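Local coordinates for chorismate mutase and shikimate 5-dehydrogenase fusion protein (Clostridium acetobutylicum, PDB 3FBT) that probably catalyses the reversible NADPH-linked reduction of 3-dehydroshikimate to shikimate, through the dehydrogenase part of a fusion with chorismate mutase, at residues 142-156 with 163-177. Sequence-based numbering, arbitrary orientation.
Sequences KDNFAKDIYVVTRNP and YGEFKVISYDELSNL. With SO4 (sulfate ion), chain E.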
loop_
_atom_site.group_PDB
_atom_site.type_symbol
_atom_site.label_atom_id
_atom_site.label_comp_id
_atom_site.label_asym_id
_atom_site.label_seq_id
_atom_site.Cartn_x
_atom_site.Cartn_y
_atom_site.Cartn_z
ATOM N N LYS A 142 -17.366 -28.928 16.392
ATOM C CA LYS A 142 -17.894 -30.058 15.744
ATOM C C LYS A 142 -16.763 -30.894 15.092
ATOM O O LYS A 142 -16.777 -32.121 15.173
ATOM C CB LYS A 142 -18.866 -29.577 14.688
ATOM C CG LYS A 142 -18.941 -30.536 13.571
ATOM C CD LYS A 142 -20.203 -30.309 12.704
ATOM C CE LYS A 142 -20.440 -31.519 11.804
ATOM N NZ LYS A 142 -19.360 -31.578 10.764
ATOM N N ASP A 143 -15.807 -30.238 14.433
ATOM C CA ASP A 143 -14.681 -30.954 13.879
ATOM C C ASP A 143 -13.953 -31.698 14.970
ATOM O O ASP A 143 -13.321 -32.675 14.672
ATOM C CB ASP A 143 -13.672 -30.045 13.177
ATOM C CG ASP A 143 -14.142 -29.624 11.866
ATOM O OD1 ASP A 143 -15.086 -30.268 11.345
ATOM O OD2 ASP A 143 -13.578 -28.631 11.347
ATOM N N ASN A 144 -13.988 -31.188 16.203
ATOM C CA ASN A 144 -13.302 -31.822 17.318
ATOM C C ASN A 144 -14.162 -32.727 18.227
ATOM O O ASN A 144 -13.762 -33.039 19.316
ATOM C CB ASN A 144 -12.631 -30.779 18.191
ATOM C CG ASN A 144 -11.356 -30.310 17.615
ATOM O OD1 ASN A 144 -10.297 -30.517 18.205
ATOM N ND2 ASN A 144 -11.426 -29.653 16.455
ATOM N N PHE A 145 -15.356 -33.074 17.802
ATOM C CA PHE A 145 -16.162 -34.088 18.512
ATOM C C PHE A 145 -16.599 -33.688 19.920
ATOM O O PHE A 145 -16.480 -34.497 20.859
ATOM C CB PHE A 145 -15.365 -35.414 18.519
ATOM C CG PHE A 145 -14.920 -35.843 17.131
ATOM C CD1 PHE A 145 -15.772 -36.505 16.285
ATOM C CD2 PHE A 145 -13.645 -35.543 16.654
ATOM C CE1 PHE A 145 -15.348 -36.896 15.001
ATOM C CE2 PHE A 145 -13.243 -35.934 15.374
ATOM C CZ PHE A 145 -14.099 -36.605 14.559
ATOM N N ALA A 146 -17.092 -32.450 20.099
ATOM C CA ALA A 146 -17.784 -32.101 21.368
ATOM C C ALA A 146 -18.900 -33.134 21.687
ATOM O O ALA A 146 -19.449 -33.769 20.774
ATOM C CB ALA A 146 -18.423 -30.736 21.257
ATOM N N LYS A 147 -19.252 -33.296 22.954
ATOM C CA LYS A 147 -20.355 -34.238 23.274
ATOM C C LYS A 147 -21.623 -33.655 22.663
ATOM O O LYS A 147 -22.328 -34.295 21.821
ATOM C CB LYS A 147 -20.550 -34.329 24.786
ATOM N N ASP A 148 -21.846 -32.395 23.035
ATOM C CA ASP A 148 -22.915 -31.621 22.487
ATOM C C ASP A 148 -22.579 -30.135 22.405
ATOM O O ASP A 148 -21.790 -29.623 23.216
ATOM C CB ASP A 148 -24.086 -31.758 23.400
ATOM C CG ASP A 148 -25.339 -31.862 22.662
ATOM O OD1 ASP A 148 -26.349 -32.164 23.338
ATOM O OD2 ASP A 148 -25.305 -31.700 21.411
ATOM N N ILE A 149 -23.242 -29.453 21.466
ATOM C CA ILE A 149 -22.982 -28.045 21.151
ATOM C C ILE A 149 -24.284 -27.255 21.253
ATOM O O ILE A 149 -25.202 -27.507 20.528
ATOM C CB ILE A 149 -22.403 -27.892 19.743
ATOM C CG1 ILE A 149 -20.979 -28.459 19.711
ATOM C CG2 ILE A 149 -22.344 -26.405 19.349
ATOM C CD1 ILE A 149 -20.513 -28.927 18.297
ATOM N N TYR A 150 -24.370 -26.331 22.180
ATOM C CA TYR A 150 -25.497 -25.480 22.202
ATOM C C TYR A 150 -25.105 -24.135 21.604
ATOM O O TYR A 150 -24.033 -23.661 21.872
ATOM C CB TYR A 150 -26.000 -25.292 23.647
ATOM C CG TYR A 150 -26.649 -26.567 24.149
ATOM C CD1 TYR A 150 -28.026 -26.774 24.010
ATOM C CD2 TYR A 150 -25.877 -27.581 24.731
ATOM C CE1 TYR A 150 -28.626 -27.973 24.463
ATOM C CE2 TYR A 150 -26.446 -28.778 25.180
ATOM C CZ TYR A 150 -27.814 -28.969 25.057
ATOM O OH TYR A 150 -28.357 -30.154 25.497
ATOM N N VAL A 151 -26.031 -23.517 20.879
ATOM C CA VAL A 151 -25.886 -22.149 20.429
ATOM C C VAL A 151 -26.953 -21.344 21.083
ATOM O O VAL A 151 -28.122 -21.674 20.965
ATOM C CB VAL A 151 -26.079 -22.095 18.916
ATOM C CG1 VAL A 151 -26.051 -20.653 18.401
ATOM C CG2 VAL A 151 -24.998 -23.021 18.207
ATOM N N VAL A 152 -26.577 -20.302 21.808
ATOM C CA VAL A 152 -27.559 -19.575 22.564
ATOM C C VAL A 152 -27.749 -18.183 21.971
ATOM O O VAL A 152 -26.795 -17.462 21.807
ATOM C CB VAL A 152 -27.137 -19.378 24.029
ATOM C CG1 VAL A 152 -28.338 -18.882 24.856
ATOM C CG2 VAL A 152 -26.491 -20.690 24.616
ATOM N N THR A 153 -29.002 -17.814 21.695
ATOM C CA THR A 153 -29.322 -16.628 20.907
ATOM C C THR A 153 -30.441 -15.746 21.533
ATOM O O THR A 153 -31.310 -16.212 22.316
ATOM C CB THR A 153 -29.792 -17.090 19.467
ATOM O OG1 THR A 153 -30.215 -15.965 18.678
ATOM C CG2 THR A 153 -30.961 -18.005 19.582
ATOM N N ARG A 154 -30.476 -14.499 21.120
ATOM C CA ARG A 154 -31.606 -13.644 21.507
ATOM C C ARG A 154 -32.787 -13.904 20.610
ATOM O O ARG A 154 -33.905 -13.518 20.920
ATOM C CB ARG A 154 -31.216 -12.196 21.419
ATOM C CG ARG A 154 -30.545 -11.748 22.630
ATOM C CD ARG A 154 -29.806 -10.501 22.338
ATOM N NE ARG A 154 -29.245 -10.549 20.994
ATOM C CZ ARG A 154 -28.815 -9.461 20.350
ATOM N NH1 ARG A 154 -28.911 -8.270 20.948
ATOM N NH2 ARG A 154 -28.294 -9.550 19.133
ATOM N N ASN A 155 -32.524 -14.567 19.504
ATOM C CA ASN A 155 -33.545 -14.889 18.513
ATOM C C ASN A 155 -33.576 -16.325 18.066
ATOM O O ASN A 155 -33.113 -16.655 16.972
ATOM C CB ASN A 155 -33.314 -14.042 17.255
ATOM C CG ASN A 155 -34.576 -13.856 16.457
ATOM O OD1 ASN A 155 -35.284 -14.828 16.094
ATOM N ND2 ASN A 155 -34.872 -12.605 16.154
ATOM N N PRO A 156 -34.158 -17.194 18.885
ATOM C CA PRO A 156 -34.208 -18.651 18.664
ATOM C C PRO A 156 -34.912 -19.039 17.375
ATOM O O PRO A 156 -34.507 -19.987 16.738
ATOM C CB PRO A 156 -35.015 -19.164 19.875
ATOM C CG PRO A 156 -35.000 -18.067 20.835
ATOM C CD PRO A 156 -34.852 -16.802 20.120
ATOM N N TYR A 163 -28.699 -22.320 11.931
ATOM C CA TYR A 163 -27.850 -23.434 12.374
ATOM C C TYR A 163 -28.684 -24.673 12.747
ATOM O O TYR A 163 -28.759 -25.059 13.912
ATOM C CB TYR A 163 -26.953 -23.025 13.570
ATOM C CG TYR A 163 -26.069 -21.816 13.381
ATOM C CD1 TYR A 163 -24.897 -21.890 12.626
ATOM C CD2 TYR A 163 -26.351 -20.610 14.030
ATOM C CE1 TYR A 163 -24.066 -20.795 12.459
ATOM C CE2 TYR A 163 -25.517 -19.492 13.884
ATOM C CZ TYR A 163 -24.357 -19.600 13.098
ATOM O OH TYR A 163 -23.512 -18.506 12.957
ATOM N N GLY A 164 -29.247 -25.327 11.736
ATOM C CA GLY A 164 -30.223 -26.387 11.953
ATOM C C GLY A 164 -29.705 -27.620 12.648
ATOM O O GLY A 164 -30.460 -28.310 13.330
ATOM N N GLU A 165 -28.418 -27.903 12.478
ATOM C CA GLU A 165 -27.811 -29.117 13.013
ATOM C C GLU A 165 -27.246 -28.926 14.419
ATOM O O GLU A 165 -26.631 -29.834 14.986
ATOM C CB GLU A 165 -26.678 -29.553 12.096
ATOM C CG GLU A 165 -25.842 -28.397 11.626
ATOM C CD GLU A 165 -24.562 -28.868 10.958
ATOM O OE1 GLU A 165 -23.835 -29.724 11.557
ATOM O OE2 GLU A 165 -24.281 -28.372 9.838
ATOM N N PHE A 166 -27.430 -27.742 14.991
ATOM C CA PHE A 166 -27.037 -27.568 16.366
ATOM C C PHE A 166 -28.275 -27.385 17.217
ATOM O O PHE A 166 -29.294 -26.976 16.714
ATOM C CB PHE A 166 -26.104 -26.366 16.476
ATOM C CG PHE A 166 -24.800 -26.542 15.720
ATOM C CD1 PHE A 166 -23.863 -27.516 16.110
ATOM C CD2 PHE A 166 -24.493 -25.731 14.641
ATOM C CE1 PHE A 166 -22.655 -27.683 15.407
ATOM C CE2 PHE A 166 -23.258 -25.894 13.942
ATOM C CZ PHE A 166 -22.373 -26.854 14.320
ATOM N N LYS A 167 -28.183 -27.677 18.505
ATOM C CA LYS A 167 -29.228 -27.330 19.469
ATOM C C LYS A 167 -29.198 -25.854 19.775
ATOM O O LYS A 167 -28.303 -25.395 20.532
ATOM C CB LYS A 167 -29.003 -28.083 20.785
ATOM C CG LYS A 167 -29.170 -29.611 20.657
ATOM C CD LYS A 167 -28.636 -30.327 21.942
ATOM C CE LYS A 167 -29.312 -31.694 22.201
ATOM N NZ LYS A 167 -28.637 -32.750 21.392
ATOM N N VAL A 168 -30.161 -25.108 19.216
ATOM C CA VAL A 168 -30.329 -23.661 19.471
ATOM C C VAL A 168 -31.312 -23.338 20.627
ATOM O O VAL A 168 -32.430 -23.886 20.698
ATOM C CB VAL A 168 -30.818 -22.921 18.156
ATOM C CG1 VAL A 168 -31.180 -21.471 18.440
ATOM C CG2 VAL A 168 -29.753 -22.995 17.107
ATOM N N ILE A 169 -30.943 -22.437 21.514
ATOM C CA ILE A 169 -31.774 -22.235 22.680
ATOM C C ILE A 169 -31.773 -20.771 23.057
ATOM O O ILE A 169 -30.895 -20.000 22.591
ATOM C CB ILE A 169 -31.334 -23.169 23.881
ATOM C CG1 ILE A 169 -29.974 -22.777 24.416
ATOM C CG2 ILE A 169 -31.397 -24.632 23.413
ATOM C CD1 ILE A 169 -29.491 -23.623 25.710
ATOM N N SER A 170 -32.731 -20.387 23.895
ATOM C CA SER A 170 -32.775 -19.022 24.426
ATOM C C SER A 170 -31.962 -18.834 25.674
ATOM O O SER A 170 -31.542 -19.812 26.345
ATOM C CB SER A 170 -34.233 -18.634 24.757
ATOM O OG SER A 170 -34.777 -19.500 25.745
ATOM N N TYR A 171 -31.734 -17.574 26.029
ATOM C CA TYR A 171 -30.969 -17.338 27.205
ATOM C C TYR A 171 -31.721 -17.907 28.419
ATOM O O TYR A 171 -31.102 -18.433 29.395
ATOM C CB TYR A 171 -30.592 -15.868 27.353
ATOM C CG TYR A 171 -29.347 -15.524 26.524
ATOM C CD1 TYR A 171 -28.093 -15.594 27.070
ATOM C CD2 TYR A 171 -29.446 -15.201 25.163
ATOM C CE1 TYR A 171 -26.973 -15.333 26.323
ATOM C CE2 TYR A 171 -28.317 -14.925 24.412
ATOM C CZ TYR A 171 -27.084 -14.971 24.993
ATOM O OH TYR A 171 -25.952 -14.742 24.227
ATOM N N ASP A 172 -33.043 -17.850 28.348
ATOM C CA ASP A 172 -33.845 -18.453 29.397
ATOM C C ASP A 172 -33.598 -19.924 29.555
ATOM O O ASP A 172 -33.454 -20.386 30.648
ATOM C CB ASP A 172 -35.328 -18.282 29.118
ATOM C CG ASP A 172 -35.730 -16.884 29.133
ATOM O OD1 ASP A 172 -35.299 -16.123 30.044
ATOM O OD2 ASP A 172 -36.467 -16.521 28.183
ATOM N N GLU A 173 -33.612 -20.665 28.461
ATOM C CA GLU A 173 -33.360 -22.096 28.513
ATOM C C GLU A 173 -31.949 -22.424 29.025
ATOM O O GLU A 173 -31.699 -23.528 29.542
ATOM C CB GLU A 173 -33.542 -22.682 27.119
ATOM C CG GLU A 173 -34.929 -22.448 26.484
ATOM C CD GLU A 173 -34.961 -22.985 25.062
ATOM O OE1 GLU A 173 -34.507 -22.270 24.137
ATOM O OE2 GLU A 173 -35.364 -24.160 24.868
ATOM N N LEU A 174 -31.034 -21.478 28.883
ATOM C CA LEU A 174 -29.635 -21.778 29.159
ATOM C C LEU A 174 -29.533 -21.855 30.658
ATOM O O LEU A 174 -28.740 -22.619 31.197
ATOM C CB LEU A 174 -28.724 -20.635 28.688
ATOM C CG LEU A 174 -27.259 -20.686 29.169
ATOM C CD1 LEU A 174 -26.540 -21.925 28.585
ATOM C CD2 LEU A 174 -26.527 -19.464 28.757
ATOM N N SER A 175 -30.316 -21.019 31.339
ATOM C CA SER A 175 -30.239 -20.976 32.789
ATOM C C SER A 175 -30.611 -22.307 33.478
ATOM O O SER A 175 -30.277 -22.507 34.646
ATOM C CB SER A 175 -30.989 -19.761 33.354
ATOM O OG SER A 175 -32.355 -20.044 33.463
ATOM N N ASN A 176 -31.253 -23.219 32.745
ATOM C CA ASN A 176 -31.455 -24.592 33.195
ATOM C C ASN A 176 -30.389 -25.600 32.703
ATOM O O ASN A 176 -30.533 -26.797 32.927
ATOM C CB ASN A 176 -32.814 -25.124 32.708
ATOM C CG ASN A 176 -33.973 -24.234 33.100
ATOM O OD1 ASN A 176 -34.075 -23.816 34.242
ATOM N ND2 ASN A 176 -34.843 -23.923 32.141
ATOM N N LEU A 177 -29.338 -25.146 32.016
ATOM C CA LEU A 177 -28.398 -26.112 31.448
ATOM C C LEU A 177 -27.054 -26.186 32.213
ATOM O O LEU A 177 -26.521 -25.176 32.650
ATOM C CB LEU A 177 -28.171 -25.868 29.974
ATOM C CG LEU A 177 -27.734 -27.219 29.391
ATOM C CD1 LEU A 177 -28.854 -27.836 28.539
ATOM C CD2 LEU A 177 -26.402 -27.122 28.629
HETATM S S SO4 E . -27.750 -13.325 18.846
HETATM O O1 SO4 E . -28.216 -13.385 20.260
HETATM O O2 SO4 E . -28.403 -12.082 18.428
HETATM O O3 SO4 E . -26.293 -13.123 18.731
HETATM O O4 SO4 E . -28.063 -14.479 18.017
HETATM O O HOH W 1 -32.903 -15.513 24.502
#
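Val152 sets its CG1 methyl squarely over the ring of Tyr171, 3.7 Å from the ring centroid and 6° off the ring normal, a CH-pi contact; the two branches of valine let one methyl meet the ring while the other, with CG1 anti to the backbone N (chi1 -167°), turns to Ile169 CG1 and Leu174 CD1. On the same face of the sheet, Tyr150 lies beside the aliphatic part of Lys167, its CE1 3.4 Å from Lys167 CD, while Leu177 CD2 sits over one face of the ring, offset toward the rim. Lysine suits this outermost strand: its methylenes run obliquely beside the Tyr150 ring, and the bend at chi4 (83°) brings NZ to Asp148 OD1 at 3.1 Å, a salt bridge whose hydrogen bonds are weak.

On the face that carries Val151 and Val168, Val151 CG2 packs on Phe166 CB; Ile149 CG2 touches the Phe166 ring at CD1, and Val168 CG1 meets Thr153 CG2. The backbones run parallel, Val151 N donating to Lys167 O, Ile169 N to Val151 O and Thr153 N to Ile169 O. At the N-terminus of helix 171-174, Ser170 at the N-cap forms a capping box with Glu173, and a water joins Thr153 O to Tyr171 N.

Around Thr153 and Arg154 sits a sulfate, probably from the crystallisation liquor. Thr153 OG1 donates to its O4 and Arg154 N to O1, while the positive, planar guanidinium, suited to an anion, meets O2 in its own plane, 2.6 Å from NH2. Ser130, predicted to bind NADP(+), also holds it, consistent with the sulfate marking where related shikimate dehydrogenases bind the 2'-phosphate of NADP(+).

Helix 156-162 connects the strands in a beta-alpha-beta unit of the Rossmann-type domain and packs on Val151 and Val168; strand 167-170 is outermost in the sheet, whereas strand 148-153 is flanked on its other side by strand 124-128, with helix 134-143 against Ile149 and Val151.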